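Local coordinates for protein EpsJ (Vibrio vulnificus, PDB 2RET) that is a pseudopilin of the type II secretion system that pairs with the pseudopilin EpsI and probably takes part in building the pseudopilus, at residues L25-S30 / L97-W102; S30-I35 / V88-K93; W54-Y57 / N63-I66; V127-G132 / N137-E142; K133-E138 / P146-V151. One frame throughout, in Å; residues are numbered along the deposited sequence.

Contact 1 (L25-S30 / L97-W102); sequences LVMMDS and LERVWW
Met27 and Arg99 mark where helix 10-32 comes nearest to strand 96-102, their CA atoms 8.8 Å apart, a spacing that leaves the contact wholly to side chains. Both side chains, the first that of a selenomethionine, start out from CA toward the other segment. With CG trans to the backbone N (chi1 -174°), Met27 then bends at its next two torsions and lays SE over the centre of the Arg99 guanidinium, 3.5 Å from NH1. The two chains cross at about a right angle, so the unbranched methionine chain, with selenium as its deposited heteroatom, covers one flat face while the N-H groups at the rim remain usable; NH2 spends one on a salt bridge to Asp31. Trp101 CG lies over the opposite face, toward its rim. Beside this pair, selenomethionine Met28 touches Leu97, SE to CD2 at 4.3 Å, where two apolar side chains fit a buried seam. Such packing of a long N-terminal helix against an antiparallel sheet is characteristic of the pilin fold, shared by pilins and pseudopilins.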
# COMPACT_ATOMS: atom_id res chain seq x y z
N LEU B 25 -1.07 -27.64 -8.98
CA LEU B 25 -0.55 -27.00 -7.77
C LEU B 25 -0.31 -25.52 -8.00
O LEU B 25 -0.49 -24.71 -7.08
CB LEU B 25 0.76 -27.66 -7.32
CG LEU B 25 0.70 -29.06 -6.67
CD1 LEU B 25 2.08 -29.56 -6.37
CD2 LEU B 25 -0.13 -29.06 -5.42
N VAL B 26 0.14 -25.18 -9.20
CA VAL B 26 0.34 -23.78 -9.57
C VAL B 26 -0.98 -23.03 -9.51
O VAL B 26 -1.06 -21.96 -8.93
CB VAL B 26 1.04 -23.62 -10.97
CG1 VAL B 26 0.95 -22.17 -11.52
CG2 VAL B 26 2.46 -24.06 -10.88
N MSE B 27 -2.01 -23.59 -10.12
CA MSE B 27 -3.37 -23.03 -10.08
C MSE B 27 -3.93 -22.85 -8.67
O MSE B 27 -4.49 -21.81 -8.34
CB MSE B 27 -4.30 -23.90 -10.91
CG MSE B 27 -5.70 -23.32 -11.06
SE MSE B 27 -5.77 -21.77 -12.28
CE MSE B 27 -6.12 -22.89 -13.89
N MSE B 28 -3.78 -23.86 -7.85
CA MSE B 28 -4.22 -23.81 -6.45
C MSE B 28 -3.44 -22.85 -5.61
O MSE B 28 -4.00 -22.23 -4.71
CB MSE B 28 -4.09 -25.18 -5.82
CG MSE B 28 -4.92 -26.21 -6.51
SE MSE B 28 -4.71 -27.98 -5.70
CE MSE B 28 -4.96 -27.56 -3.81
N ASP B 29 -2.15 -22.71 -5.89
CA ASP B 29 -1.31 -21.71 -5.24
C ASP B 29 -1.84 -20.34 -5.58
O ASP B 29 -1.94 -19.47 -4.71
CB ASP B 29 0.16 -21.80 -5.68
CG ASP B 29 1.07 -22.50 -4.66
OD1 ASP B 29 0.75 -22.55 -3.48
OD2 ASP B 29 2.18 -22.94 -5.03
N SER B 30 -2.18 -20.15 -6.85
CA SER B 30 -2.65 -18.84 -7.31
C SER B 30 -3.93 -18.45 -6.58
O SER B 30 -4.10 -17.28 -6.24
CB SER B 30 -2.84 -18.79 -8.83
OG SER B 30 -4.02 -19.49 -9.29
N LEU B 97 -10.69 -33.48 -9.99
CA LEU B 97 -10.70 -32.16 -9.40
C LEU B 97 -10.94 -31.14 -10.54
O LEU B 97 -10.27 -31.15 -11.57
CB LEU B 97 -9.40 -31.86 -8.60
CG LEU B 97 -9.43 -30.56 -7.78
CD1 LEU B 97 -10.32 -30.73 -6.56
CD2 LEU B 97 -8.01 -30.14 -7.38
N GLU B 98 -11.95 -30.30 -10.34
CA GLU B 98 -12.32 -29.24 -11.24
C GLU B 98 -12.27 -27.94 -10.50
O GLU B 98 -12.60 -27.91 -9.34
CB GLU B 98 -13.74 -29.47 -11.74
CG GLU B 98 -13.81 -30.71 -12.62
CD GLU B 98 -15.09 -30.84 -13.37
OE1 GLU B 98 -16.13 -30.30 -12.96
OE2 GLU B 98 -15.04 -31.51 -14.40
N ARG B 99 -11.82 -26.88 -11.17
CA ARG B 99 -11.79 -25.52 -10.65
C ARG B 99 -12.82 -24.71 -11.41
O ARG B 99 -12.90 -24.80 -12.63
CB ARG B 99 -10.41 -24.90 -10.81
CG ARG B 99 -10.30 -23.44 -10.25
CD ARG B 99 -9.78 -22.53 -11.31
NE ARG B 99 -9.31 -21.28 -10.78
CZ ARG B 99 -8.93 -20.24 -11.52
NH1 ARG B 99 -8.95 -20.30 -12.84
NH2 ARG B 99 -8.55 -19.14 -10.92
N VAL B 100 -13.64 -23.97 -10.67
CA VAL B 100 -14.70 -23.18 -11.25
C VAL B 100 -14.40 -21.73 -10.96
O VAL B 100 -13.95 -21.40 -9.89
CB VAL B 100 -16.09 -23.52 -10.69
CG1 VAL B 100 -17.17 -22.80 -11.53
CG2 VAL B 100 -16.34 -25.08 -10.64
N TRP B 101 -14.69 -20.87 -11.91
CA TRP B 101 -14.22 -19.48 -11.86
C TRP B 101 -15.33 -18.57 -12.30
O TRP B 101 -15.97 -18.84 -13.32
CB TRP B 101 -13.04 -19.30 -12.81
CG TRP B 101 -12.46 -17.93 -12.79
CD1 TRP B 101 -11.49 -17.46 -11.96
CD2 TRP B 101 -12.80 -16.84 -13.67
NE1 TRP B 101 -11.19 -16.15 -12.27
CE2 TRP B 101 -11.99 -15.74 -13.30
CE3 TRP B 101 -13.71 -16.69 -14.71
CZ2 TRP B 101 -12.04 -14.51 -13.96
CZ3 TRP B 101 -13.76 -15.47 -15.37
CH2 TRP B 101 -12.93 -14.40 -14.99
N TRP B 102 -15.54 -17.51 -11.55
CA TRP B 102 -16.45 -16.46 -11.92
C TRP B 102 -15.75 -15.12 -11.88
O TRP B 102 -15.01 -14.82 -10.97
CB TRP B 102 -17.63 -16.41 -10.97
CG TRP B 102 -18.52 -17.61 -10.96
CD1 TRP B 102 -19.67 -17.79 -11.68
CD2 TRP B 102 -18.35 -18.80 -10.18
NE1 TRP B 102 -20.23 -19.01 -11.38
CE2 TRP B 102 -19.44 -19.65 -10.47
CE3 TRP B 102 -17.37 -19.23 -9.27
CZ2 TRP B 102 -19.60 -20.90 -9.84
CZ3 TRP B 102 -17.53 -20.47 -8.66
CH2 TRP B 102 -18.62 -21.30 -8.96

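Contact 2 (S30-I35 / V88-K93)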
# COMPACT_ATOMS: atom_id res chain seq x y z
N SER B 30 -2.18 -20.15 -6.85
CA SER B 30 -2.65 -18.84 -7.31
C SER B 30 -3.93 -18.45 -6.58
O SER B 30 -4.10 -17.28 -6.24
CB SER B 30 -2.84 -18.79 -8.83
OG SER B 30 -4.02 -19.49 -9.29
N ASP B 31 -4.81 -19.42 -6.33
CA ASP B 31 -6.14 -19.17 -5.76
C ASP B 31 -6.11 -19.06 -4.24
O ASP B 31 -6.56 -18.09 -3.67
CB ASP B 31 -7.13 -20.27 -6.15
CG ASP B 31 -7.58 -20.21 -7.60
OD1 ASP B 31 -7.58 -19.12 -8.22
OD2 ASP B 31 -7.98 -21.28 -8.12
N PHE B 32 -5.59 -20.09 -3.59
CA PHE B 32 -5.63 -20.17 -2.15
C PHE B 32 -4.68 -19.19 -1.45
O PHE B 32 -4.90 -18.85 -0.26
CB PHE B 32 -5.37 -21.59 -1.70
CG PHE B 32 -6.52 -22.51 -1.95
CD1 PHE B 32 -7.59 -22.53 -1.09
CD2 PHE B 32 -6.50 -23.39 -3.02
CE1 PHE B 32 -8.65 -23.39 -1.31
CE2 PHE B 32 -7.58 -24.22 -3.27
CZ PHE B 32 -8.66 -24.22 -2.41
N ARG B 33 -3.64 -18.73 -2.13
CA ARG B 33 -2.80 -17.69 -1.57
C ARG B 33 -3.39 -16.26 -1.73
O ARG B 33 -2.88 -15.32 -1.12
CB ARG B 33 -1.39 -17.74 -2.16
CG ARG B 33 -0.57 -18.94 -1.75
CD ARG B 33 0.70 -18.88 -2.53
NE ARG B 33 1.66 -19.97 -2.38
CZ ARG B 33 2.64 -20.02 -1.48
NH1 ARG B 33 2.82 -19.06 -0.58
NH2 ARG B 33 3.48 -21.04 -1.50
N GLN B 34 -4.42 -16.11 -2.56
CA GLN B 34 -5.00 -14.82 -2.86
C GLN B 34 -6.48 -14.74 -2.44
O GLN B 34 -7.28 -14.00 -3.05
CB GLN B 34 -4.80 -14.49 -4.35
CG GLN B 34 -3.30 -14.45 -4.71
CD GLN B 34 -2.99 -13.46 -5.75
OE1 GLN B 34 -2.50 -12.35 -5.48
NE2 GLN B 34 -3.27 -13.83 -6.98
N ILE B 35 -6.81 -15.45 -1.38
CA ILE B 35 -8.17 -15.43 -0.81
C ILE B 35 -8.49 -14.03 -0.29
O ILE B 35 -7.67 -13.41 0.39
CB ILE B 35 -8.33 -16.47 0.36
CG1 ILE B 35 -8.17 -17.89 -0.19
CG2 ILE B 35 -9.72 -16.34 1.05
CD1 ILE B 35 -8.50 -19.03 0.85
N VAL B 88 -13.86 -18.10 -7.10
CA VAL B 88 -13.39 -19.41 -7.55
C VAL B 88 -13.96 -20.53 -6.62
O VAL B 88 -14.26 -20.30 -5.48
CB VAL B 88 -11.84 -19.51 -7.57
CG1 VAL B 88 -11.24 -18.39 -8.40
CG2 VAL B 88 -11.29 -19.53 -6.15
N GLY B 89 -14.11 -21.73 -7.15
CA GLY B 89 -14.37 -22.89 -6.31
C GLY B 89 -13.72 -24.16 -6.81
O GLY B 89 -13.18 -24.21 -7.88
N TYR B 90 -13.73 -25.19 -5.98
CA TYR B 90 -13.16 -26.49 -6.35
C TYR B 90 -14.20 -27.56 -6.00
O TYR B 90 -14.95 -27.41 -5.03
CB TYR B 90 -11.82 -26.75 -5.61
CG TYR B 90 -10.66 -25.92 -6.12
CD1 TYR B 90 -10.52 -24.58 -5.80
CD2 TYR B 90 -9.71 -26.48 -6.96
CE1 TYR B 90 -9.46 -23.83 -6.30
CE2 TYR B 90 -8.67 -25.75 -7.45
CZ TYR B 90 -8.55 -24.43 -7.11
OH TYR B 90 -7.48 -23.75 -7.62
N ARG B 91 -14.24 -28.59 -6.81
CA ARG B 91 -15.14 -29.71 -6.56
C ARG B 91 -14.58 -30.96 -7.21
O ARG B 91 -13.66 -30.87 -8.04
CB ARG B 91 -16.50 -29.41 -7.16
CG ARG B 91 -16.44 -29.22 -8.64
CD ARG B 91 -17.76 -29.07 -9.24
NE ARG B 91 -17.67 -29.23 -10.69
CZ ARG B 91 -18.44 -28.58 -11.56
NH1 ARG B 91 -19.35 -27.71 -11.14
NH2 ARG B 91 -18.29 -28.79 -12.85
N ILE B 92 -15.14 -32.11 -6.85
CA ILE B 92 -14.81 -33.37 -7.53
C ILE B 92 -15.99 -33.77 -8.42
O ILE B 92 -17.14 -33.78 -7.98
CB ILE B 92 -14.49 -34.53 -6.54
CG1 ILE B 92 -13.37 -34.14 -5.56
CG2 ILE B 92 -14.14 -35.87 -7.30
CD1 ILE B 92 -12.00 -34.01 -6.18
N LYS B 93 -15.69 -34.08 -9.67
CA LYS B 93 -16.65 -34.69 -10.57
C LYS B 93 -16.04 -35.90 -11.22
O LYS B 93 -15.08 -35.78 -11.97
CB LYS B 93 -17.09 -33.72 -11.64
CG LYS B 93 -18.27 -32.91 -11.21
CD LYS B 93 -19.52 -33.74 -11.32
CE LYS B 93 -20.39 -33.52 -10.12
NZ LYS B 93 -21.51 -34.49 -10.03
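Asp31, near the C-terminal end of helix 10-32, accepts a hydrogen bond from Tyr90 of strand 79-93: Tyr90 OH lies 2.6 Å from Asp31 OD2. The hydroxyl meets the anti side of the oxygen, 17° out of the carboxylate plane, and ring and carboxylate are steeply inclined to each other. One residue on, Phe32 brings CE2 over a face of the Tyr90 ring, 3.6 Å from CE1. The two rings meet obliquely, planes at 31° and centroids 5.2 Å apart. Tyrosine thus serves twice, its ring packing on Phe32 and its hydroxyl binding the acid. Val88, two residues before Tyr90 on the same strand face, places CG1 3.7 Å from Asp31 OD1 and walls the carboxylate with methyl groups.

In the next shell, Arg70 and Arg99 both form salt bridges with Asp31 OD1. Two guanidinium groups and a phenol thus share one buried carboxylate, which should favour its ionised form. Phe68 and Tyr165 also meet the Phe32 ring, extending the aromatic cluster. A buried polar network set beside aromatic packing here fastens the end of the N-terminal helix to the sheet in the globular domain of a pilin-like fold.

Contact 3 (W54-Y57 / N63-I66); sequences WADY and NKGI
Lys64 lies across the indole of Trp54 at about a right angle, its methylenes against the six-membered ring. CD stands 3.9 Å from that ring's centroid, 19° off the normal, a CH-pi contact. A bend at chi2 (-70°) lays the chain across the ring, and a second at chi4 turns NZ to Asp56. Their salt bridge, NZ to OD1 at 2.9 Å, reaches the oxygen from above the carboxylate plane. Lysine suits the site because its greasy shaft covers an aromatic face while its charge finds an acid near the turn. Trp54 holds CG trans to its backbone N (chi1 173°), and the indole edge meets Ile66, CE3 to CB at 3.7 Å. Between these pairs, Ala55 and Gly65 form an antiparallel hydrogen-bonded pair, Gly65 N to Ala55 O at 2.9 Å, and Tyr57 N reaches Asn63 O at 2.7 Å. This is the turn end of the hairpin of strands 49-56 and 64-74; the Ile66 backbone hydrogen-bonds to Tyr90 on strand 79-93, while Trp54 packs against strand 122-130 of the other sheet.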
# COMPACT_ATOMS: atom_id res chain seq x y z
N TRP B 54 -18.11 -24.21 2.21
CA TRP B 54 -17.46 -25.51 2.41
C TRP B 54 -18.54 -26.51 2.84
O TRP B 54 -19.02 -26.47 3.96
CB TRP B 54 -16.35 -25.44 3.47
CG TRP B 54 -15.77 -26.80 3.84
CD1 TRP B 54 -15.82 -27.41 5.08
CD2 TRP B 54 -15.06 -27.69 2.99
NE1 TRP B 54 -15.18 -28.62 5.04
CE2 TRP B 54 -14.71 -28.82 3.77
CE3 TRP B 54 -14.70 -27.66 1.65
CZ2 TRP B 54 -14.03 -29.90 3.24
CZ3 TRP B 54 -14.00 -28.71 1.13
CH2 TRP B 54 -13.66 -29.82 1.91
N ALA B 55 -18.93 -27.38 1.92
CA ALA B 55 -20.03 -28.32 2.21
C ALA B 55 -20.01 -29.47 1.26
O ALA B 55 -19.49 -29.36 0.15
CB ALA B 55 -21.40 -27.62 2.16
N ASP B 56 -20.57 -30.60 1.70
CA ASP B 56 -20.84 -31.73 0.83
C ASP B 56 -21.70 -31.25 -0.33
O ASP B 56 -22.64 -30.48 -0.13
CB ASP B 56 -21.55 -32.84 1.59
CG ASP B 56 -20.60 -33.71 2.40
OD1 ASP B 56 -19.40 -33.85 2.08
OD2 ASP B 56 -21.06 -34.28 3.38
N TYR B 57 -21.36 -31.68 -1.54
CA TYR B 57 -22.17 -31.41 -2.72
C TYR B 57 -22.21 -29.92 -3.16
O TYR B 57 -22.92 -29.60 -4.10
CB TYR B 57 -23.57 -32.02 -2.59
CG TYR B 57 -23.55 -33.34 -1.85
CD1 TYR B 57 -24.36 -33.55 -0.73
CD2 TYR B 57 -22.70 -34.37 -2.23
CE1 TYR B 57 -24.33 -34.75 -0.02
CE2 TYR B 57 -22.66 -35.58 -1.52
CZ TYR B 57 -23.48 -35.75 -0.41
OH TYR B 57 -23.45 -36.92 0.31
N ASN B 63 -18.30 -35.10 -3.86
CA ASN B 63 -18.15 -35.04 -2.41
C ASN B 63 -18.08 -33.60 -1.93
O ASN B 63 -19.03 -32.84 -2.11
CB ASN B 63 -17.03 -35.97 -1.88
CG ASN B 63 -15.73 -35.88 -2.70
OD1 ASN B 63 -15.59 -36.58 -3.73
ND2 ASN B 63 -14.74 -35.05 -2.22
N LYS B 64 -16.97 -33.20 -1.32
CA LYS B 64 -16.89 -31.84 -0.77
C LYS B 64 -16.66 -30.85 -1.86
O LYS B 64 -16.05 -31.18 -2.88
CB LYS B 64 -15.77 -31.74 0.25
CG LYS B 64 -16.18 -32.28 1.57
CD LYS B 64 -17.22 -31.37 2.23
CE LYS B 64 -17.36 -31.73 3.69
NZ LYS B 64 -17.20 -33.17 3.90
N GLY B 65 -17.18 -29.65 -1.64
CA GLY B 65 -16.78 -28.49 -2.43
C GLY B 65 -16.48 -27.25 -1.62
O GLY B 65 -16.98 -27.10 -0.53
N ILE B 66 -15.67 -26.35 -2.20
CA ILE B 66 -15.26 -25.09 -1.55
C ILE B 66 -15.47 -23.94 -2.53
O ILE B 66 -15.37 -24.10 -3.75
CB ILE B 66 -13.77 -25.16 -0.97
CG1 ILE B 66 -13.48 -24.01 -0.00
CG2 ILE B 66 -12.72 -25.20 -2.05
CD1 ILE B 66 -12.24 -24.23 0.86

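Contact 4 (V127-G132 / N137-E142)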
# COMPACT_ATOMS: atom_id res chain seq x y z
N VAL B 127 -10.65 -30.06 3.39
CA VAL B 127 -10.12 -28.77 3.80
C VAL B 127 -10.33 -28.59 5.29
O VAL B 127 -11.39 -28.94 5.82
CB VAL B 127 -10.76 -27.60 3.01
CG1 VAL B 127 -10.17 -26.26 3.49
CG2 VAL B 127 -10.48 -27.74 1.47
N ARG B 128 -9.29 -28.08 5.96
CA ARG B 128 -9.31 -27.78 7.38
C ARG B 128 -8.88 -26.36 7.60
O ARG B 128 -8.13 -25.80 6.82
CB ARG B 128 -8.43 -28.73 8.13
CG ARG B 128 -8.99 -30.13 8.21
CD ARG B 128 -7.89 -31.13 8.36
NE ARG B 128 -7.60 -31.36 9.76
CZ ARG B 128 -6.42 -31.23 10.36
NH1 ARG B 128 -5.31 -30.86 9.70
NH2 ARG B 128 -6.34 -31.49 11.66
N PHE B 129 -9.37 -25.77 8.67
CA PHE B 129 -9.26 -24.37 8.93
C PHE B 129 -8.63 -24.21 10.29
O PHE B 129 -9.07 -24.82 11.28
CB PHE B 129 -10.66 -23.75 8.89
CG PHE B 129 -11.44 -24.12 7.67
CD1 PHE B 129 -12.33 -25.19 7.69
CD2 PHE B 129 -11.27 -23.42 6.48
CE1 PHE B 129 -13.05 -25.54 6.57
CE2 PHE B 129 -11.98 -23.76 5.34
CZ PHE B 129 -12.90 -24.82 5.39
N TYR B 130 -7.59 -23.41 10.33
CA TYR B 130 -6.92 -23.07 11.56
C TYR B 130 -7.58 -21.88 12.22
O TYR B 130 -7.52 -20.75 11.69
CB TYR B 130 -5.43 -22.79 11.35
CG TYR B 130 -4.66 -22.75 12.65
CD1 TYR B 130 -4.56 -23.89 13.45
CD2 TYR B 130 -4.04 -21.60 13.09
CE1 TYR B 130 -3.86 -23.88 14.63
CE2 TYR B 130 -3.34 -21.58 14.29
CZ TYR B 130 -3.26 -22.72 15.05
OH TYR B 130 -2.58 -22.72 16.23
N ASP B 131 -8.16 -22.13 13.39
CA ASP B 131 -8.93 -21.12 14.09
C ASP B 131 -8.11 -20.42 15.16
O ASP B 131 -8.65 -19.70 15.97
CB ASP B 131 -10.21 -21.75 14.70
CG ASP B 131 -9.96 -22.55 15.99
OD1 ASP B 131 -8.85 -22.53 16.56
OD2 ASP B 131 -10.91 -23.19 16.46
N GLY B 132 -6.79 -20.64 15.16
CA GLY B 132 -5.88 -19.94 16.06
C GLY B 132 -5.33 -20.90 17.10
O GLY B 132 -4.23 -20.70 17.60
N ASN B 137 -13.06 -28.46 11.03
CA ASN B 137 -13.57 -29.03 9.78
C ASN B 137 -14.66 -28.16 9.12
O ASN B 137 -15.24 -28.52 8.11
CB ASN B 137 -14.04 -30.48 10.03
CG ASN B 137 -12.93 -31.36 10.69
OD1 ASN B 137 -11.72 -31.14 10.46
ND2 ASN B 137 -13.34 -32.36 11.50
N GLU B 138 -14.92 -26.99 9.68
CA GLU B 138 -15.85 -26.08 9.05
C GLU B 138 -15.45 -24.67 9.42
O GLU B 138 -14.71 -24.45 10.37
CB GLU B 138 -17.26 -26.38 9.53
CG GLU B 138 -17.58 -25.75 10.85
CD GLU B 138 -18.62 -26.50 11.61
OE1 GLU B 138 -18.31 -27.62 12.09
OE2 GLU B 138 -19.74 -25.97 11.76
N TRP B 139 -15.98 -23.70 8.69
CA TRP B 139 -15.71 -22.30 9.01
C TRP B 139 -17.00 -21.49 8.97
O TRP B 139 -17.55 -21.20 7.91
CB TRP B 139 -14.69 -21.71 8.05
CG TRP B 139 -14.18 -20.44 8.61
CD1 TRP B 139 -14.53 -19.16 8.25
CD2 TRP B 139 -13.29 -20.31 9.72
NE1 TRP B 139 -13.90 -18.25 9.04
CE2 TRP B 139 -13.12 -18.92 9.95
CE3 TRP B 139 -12.62 -21.22 10.53
CZ2 TRP B 139 -12.30 -18.43 10.96
CZ3 TRP B 139 -11.78 -20.73 11.51
CH2 TRP B 139 -11.64 -19.35 11.73
N SER B 140 -17.48 -21.11 10.14
CA SER B 140 -18.76 -20.43 10.21
C SER B 140 -18.62 -19.00 10.73
O SER B 140 -19.60 -18.32 10.92
CB SER B 140 -19.76 -21.26 11.02
OG SER B 140 -19.20 -21.72 12.23
N ASN B 141 -17.39 -18.56 10.93
CA ASN B 141 -17.12 -17.18 11.28
C ASN B 141 -17.18 -16.34 10.01
O ASN B 141 -16.36 -16.48 9.11
CB ASN B 141 -15.74 -17.08 11.94
CG ASN B 141 -15.45 -15.72 12.50
OD1 ASN B 141 -16.07 -14.73 12.12
ND2 ASN B 141 -14.51 -15.65 13.40
N GLU B 142 -18.20 -15.50 9.91
CA GLU B 142 -18.45 -14.72 8.68
C GLU B 142 -17.72 -13.37 8.71
O GLU B 142 -17.70 -12.64 7.68
CB GLU B 142 -19.97 -14.55 8.44
CG GLU B 142 -20.55 -15.55 7.41
CD GLU B 142 -21.25 -16.78 8.04
OE1 GLU B 142 -22.45 -16.67 8.40
OE2 GLU B 142 -20.61 -17.87 8.13
O HOH W 1 -9.27 -31.00 12.38
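Phe129 and Trp139 bring strand 122-130 against the loop that leads from strand 135-136 to strand 148-155. Starting at its base, Trp139 sets CB over the centre of the Phe129 ring, 4.0 Å from the centroid and 9° from the normal, a CH-pi contact. With CG trans to the backbone N (chi1 -165°), the indole then passes along the phenylalanine: CE3 lies 3.6 Å from Phe129 CB, and the five-membered ring stands obliquely to the phenyl, planes at 44°. At the far corner, CZ3 comes to 3.7 Å from Asp131 CB and CH2 runs beside Asp131 CA, so the indole edge is laid against the start of the turn. On the other side of the indole, NE1 bonds to Thr144 O within the loop.

Farther back along the strand, Arg128 and Asn137 lie side by side, pointing the same way. A water joins them, accepting from Arg128 NH2 at 3.1 Å and donating to Asn137 OD1 at 3.1 Å. Large aromatic rings suit the inner stretch because they offer broad apolar surface to a loop lacking regular structure. The chemistry therefore divides: across the contact dispersion and CH-pi contacts hold Trp139, its N-H satisfied within its own loop, whereas solvent-bridged polar groups carry the exposed margin.

Contact 5 (K133-E138 / P146-V151); sequences KQWINE and PAAISV
Trp135 spans to Ala148 and Ser150 over a gap that keeps the backbones well apart, its CA 8.5 Å from that of Ile149. Before it come Lys133 and Gln134, whose backbone N atoms both bond to Asp131 OD1, fixing the turn out of strand 122-130. Trp135 then folds CG back beside its own backbone N (chi1 -67°), which carries the six-membered ring toward strand 148-155. CH2 meets Ala148 CB at 3.7 Å, and CZ3 touches Ser150 at two points, N at 3.6 Å and CB at 3.7 Å. Strands 135-136 and 148-155 both flank strand 122-130 in an antiparallel sheet, so the indole reaches over the middle strand to the strand on its other side. Alanine and serine suit the landing place: both point toward the indole, and small side chains let it lie close to the strand. Ile149 C, 3.9 Å from Trp135 CZ3, lies at the ring edge. Ile136 continues along strand 122-130 by backbone bonding to Phe129, and Asn137 O accepts a weak hydrogen bond from Trp54 NE1.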
# COMPACT_ATOMS: atom_id res chain seq x y z
N LYS B 133 -6.10 -21.93 17.42
CA LYS B 133 -5.63 -22.96 18.33
C LYS B 133 -5.76 -24.40 17.80
O LYS B 133 -4.91 -25.24 18.13
CB LYS B 133 -6.28 -22.83 19.73
CG LYS B 133 -7.62 -22.10 19.80
CD LYS B 133 -8.17 -22.14 21.23
CE LYS B 133 -7.33 -21.29 22.22
NZ LYS B 133 -7.52 -21.69 23.67
N GLN B 134 -6.78 -24.69 16.99
CA GLN B 134 -6.88 -26.01 16.36
C GLN B 134 -7.23 -25.91 14.87
O GLN B 134 -7.59 -24.85 14.37
CB GLN B 134 -7.87 -26.92 17.12
CG GLN B 134 -8.96 -26.18 17.86
CD GLN B 134 -10.03 -27.08 18.46
OE1 GLN B 134 -9.76 -28.19 18.93
NE2 GLN B 134 -11.25 -26.57 18.47
N TRP B 135 -7.00 -27.02 14.17
CA TRP B 135 -7.52 -27.25 12.83
C TRP B 135 -8.91 -27.88 12.97
O TRP B 135 -9.06 -28.94 13.60
CB TRP B 135 -6.56 -28.17 12.08
CG TRP B 135 -5.28 -27.51 11.84
CD1 TRP B 135 -4.17 -27.49 12.67
CD2 TRP B 135 -4.96 -26.67 10.73
NE1 TRP B 135 -3.19 -26.72 12.11
CE2 TRP B 135 -3.64 -26.22 10.92
CE3 TRP B 135 -5.65 -26.31 9.58
CZ2 TRP B 135 -3.00 -25.38 9.98
CZ3 TRP B 135 -5.02 -25.49 8.66
CH2 TRP B 135 -3.71 -25.03 8.87
N ILE B 136 -9.92 -27.20 12.43
CA ILE B 136 -11.30 -27.64 12.52
C ILE B 136 -11.84 -27.93 11.11
O ILE B 136 -11.18 -27.66 10.10
CB ILE B 136 -12.20 -26.62 13.35
CG1 ILE B 136 -12.32 -25.24 12.68
CG2 ILE B 136 -11.64 -26.45 14.76
CD1 ILE B 136 -13.10 -24.22 13.51
N ASN B 137 -13.06 -28.46 11.03
CA ASN B 137 -13.57 -29.03 9.78
C ASN B 137 -14.66 -28.16 9.12
O ASN B 137 -15.24 -28.52 8.11
CB ASN B 137 -14.04 -30.48 10.03
CG ASN B 137 -12.93 -31.36 10.69
OD1 ASN B 137 -11.72 -31.14 10.46
ND2 ASN B 137 -13.34 -32.36 11.50
N GLU B 138 -14.92 -26.99 9.68
CA GLU B 138 -15.85 -26.08 9.05
C GLU B 138 -15.45 -24.67 9.42
O GLU B 138 -14.71 -24.45 10.37
CB GLU B 138 -17.26 -26.38 9.53
CG GLU B 138 -17.58 -25.75 10.85
CD GLU B 138 -18.62 -26.50 11.61
OE1 GLU B 138 -18.31 -27.62 12.09
OE2 GLU B 138 -19.74 -25.97 11.76
N PRO B 146 -10.05 -17.78 8.44
CA PRO B 146 -9.11 -18.50 9.30
C PRO B 146 -7.67 -18.04 9.01
O PRO B 146 -7.38 -17.68 7.87
CB PRO B 146 -9.31 -19.97 8.88
CG PRO B 146 -9.73 -19.86 7.46
CD PRO B 146 -10.65 -18.66 7.44
N ALA B 147 -6.80 -18.05 10.02
CA ALA B 147 -5.40 -17.63 9.84
C ALA B 147 -4.67 -18.49 8.75
O ALA B 147 -3.76 -18.01 8.07
CB ALA B 147 -4.64 -17.69 11.22
N ALA B 148 -5.10 -19.74 8.61
CA ALA B 148 -4.54 -20.70 7.66
C ALA B 148 -5.59 -21.73 7.22
O ALA B 148 -6.58 -21.98 7.90
CB ALA B 148 -3.32 -21.42 8.25
N ILE B 149 -5.36 -22.30 6.05
CA ILE B 149 -6.22 -23.28 5.42
C ILE B 149 -5.28 -24.39 4.90
O ILE B 149 -4.25 -24.11 4.33
CB ILE B 149 -7.04 -22.61 4.25
CG1 ILE B 149 -8.02 -21.58 4.83
CG2 ILE B 149 -7.92 -23.59 3.48
CD1 ILE B 149 -8.27 -20.38 3.91
N SER B 150 -5.66 -25.64 5.12
CA SER B 150 -4.94 -26.82 4.64
C SER B 150 -5.88 -27.49 3.66
O SER B 150 -6.99 -27.86 4.01
CB SER B 150 -4.60 -27.80 5.80
OG SER B 150 -3.93 -28.99 5.32
N VAL B 151 -5.42 -27.62 2.42
CA VAL B 151 -6.14 -28.27 1.36
C VAL B 151 -5.47 -29.62 1.12
O VAL B 151 -4.31 -29.67 0.75
CB VAL B 151 -6.15 -27.38 0.09
CG1 VAL B 151 -6.94 -28.10 -1.06
CG2 VAL B 151 -6.79 -26.02 0.43

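In the fold
Contacts 1 and 2 form the buried centre: they share Ser30 and helix 10-32, and reach neighbouring strands of the six-stranded sheet. Charge there is enclosed, and the Glu98-Arg91 salt bridge ties their strands together. Contact 3 belongs to the same sheet but lies about 12 Å from contact 2, centre to centre; partly buried, it relies on backbone pairing and a salt bridge near the turn. Contacts 4 and 5, about 5 Å apart between centres, serve the four-stranded sheet, the former at the surface with water, the latter partly buried, by van der Waals packing of one indole on side chains and backbone. Trp54 links contact 3 to contact 4, while Met28 and Phe32 meet Val151, joining the helix to contact 5.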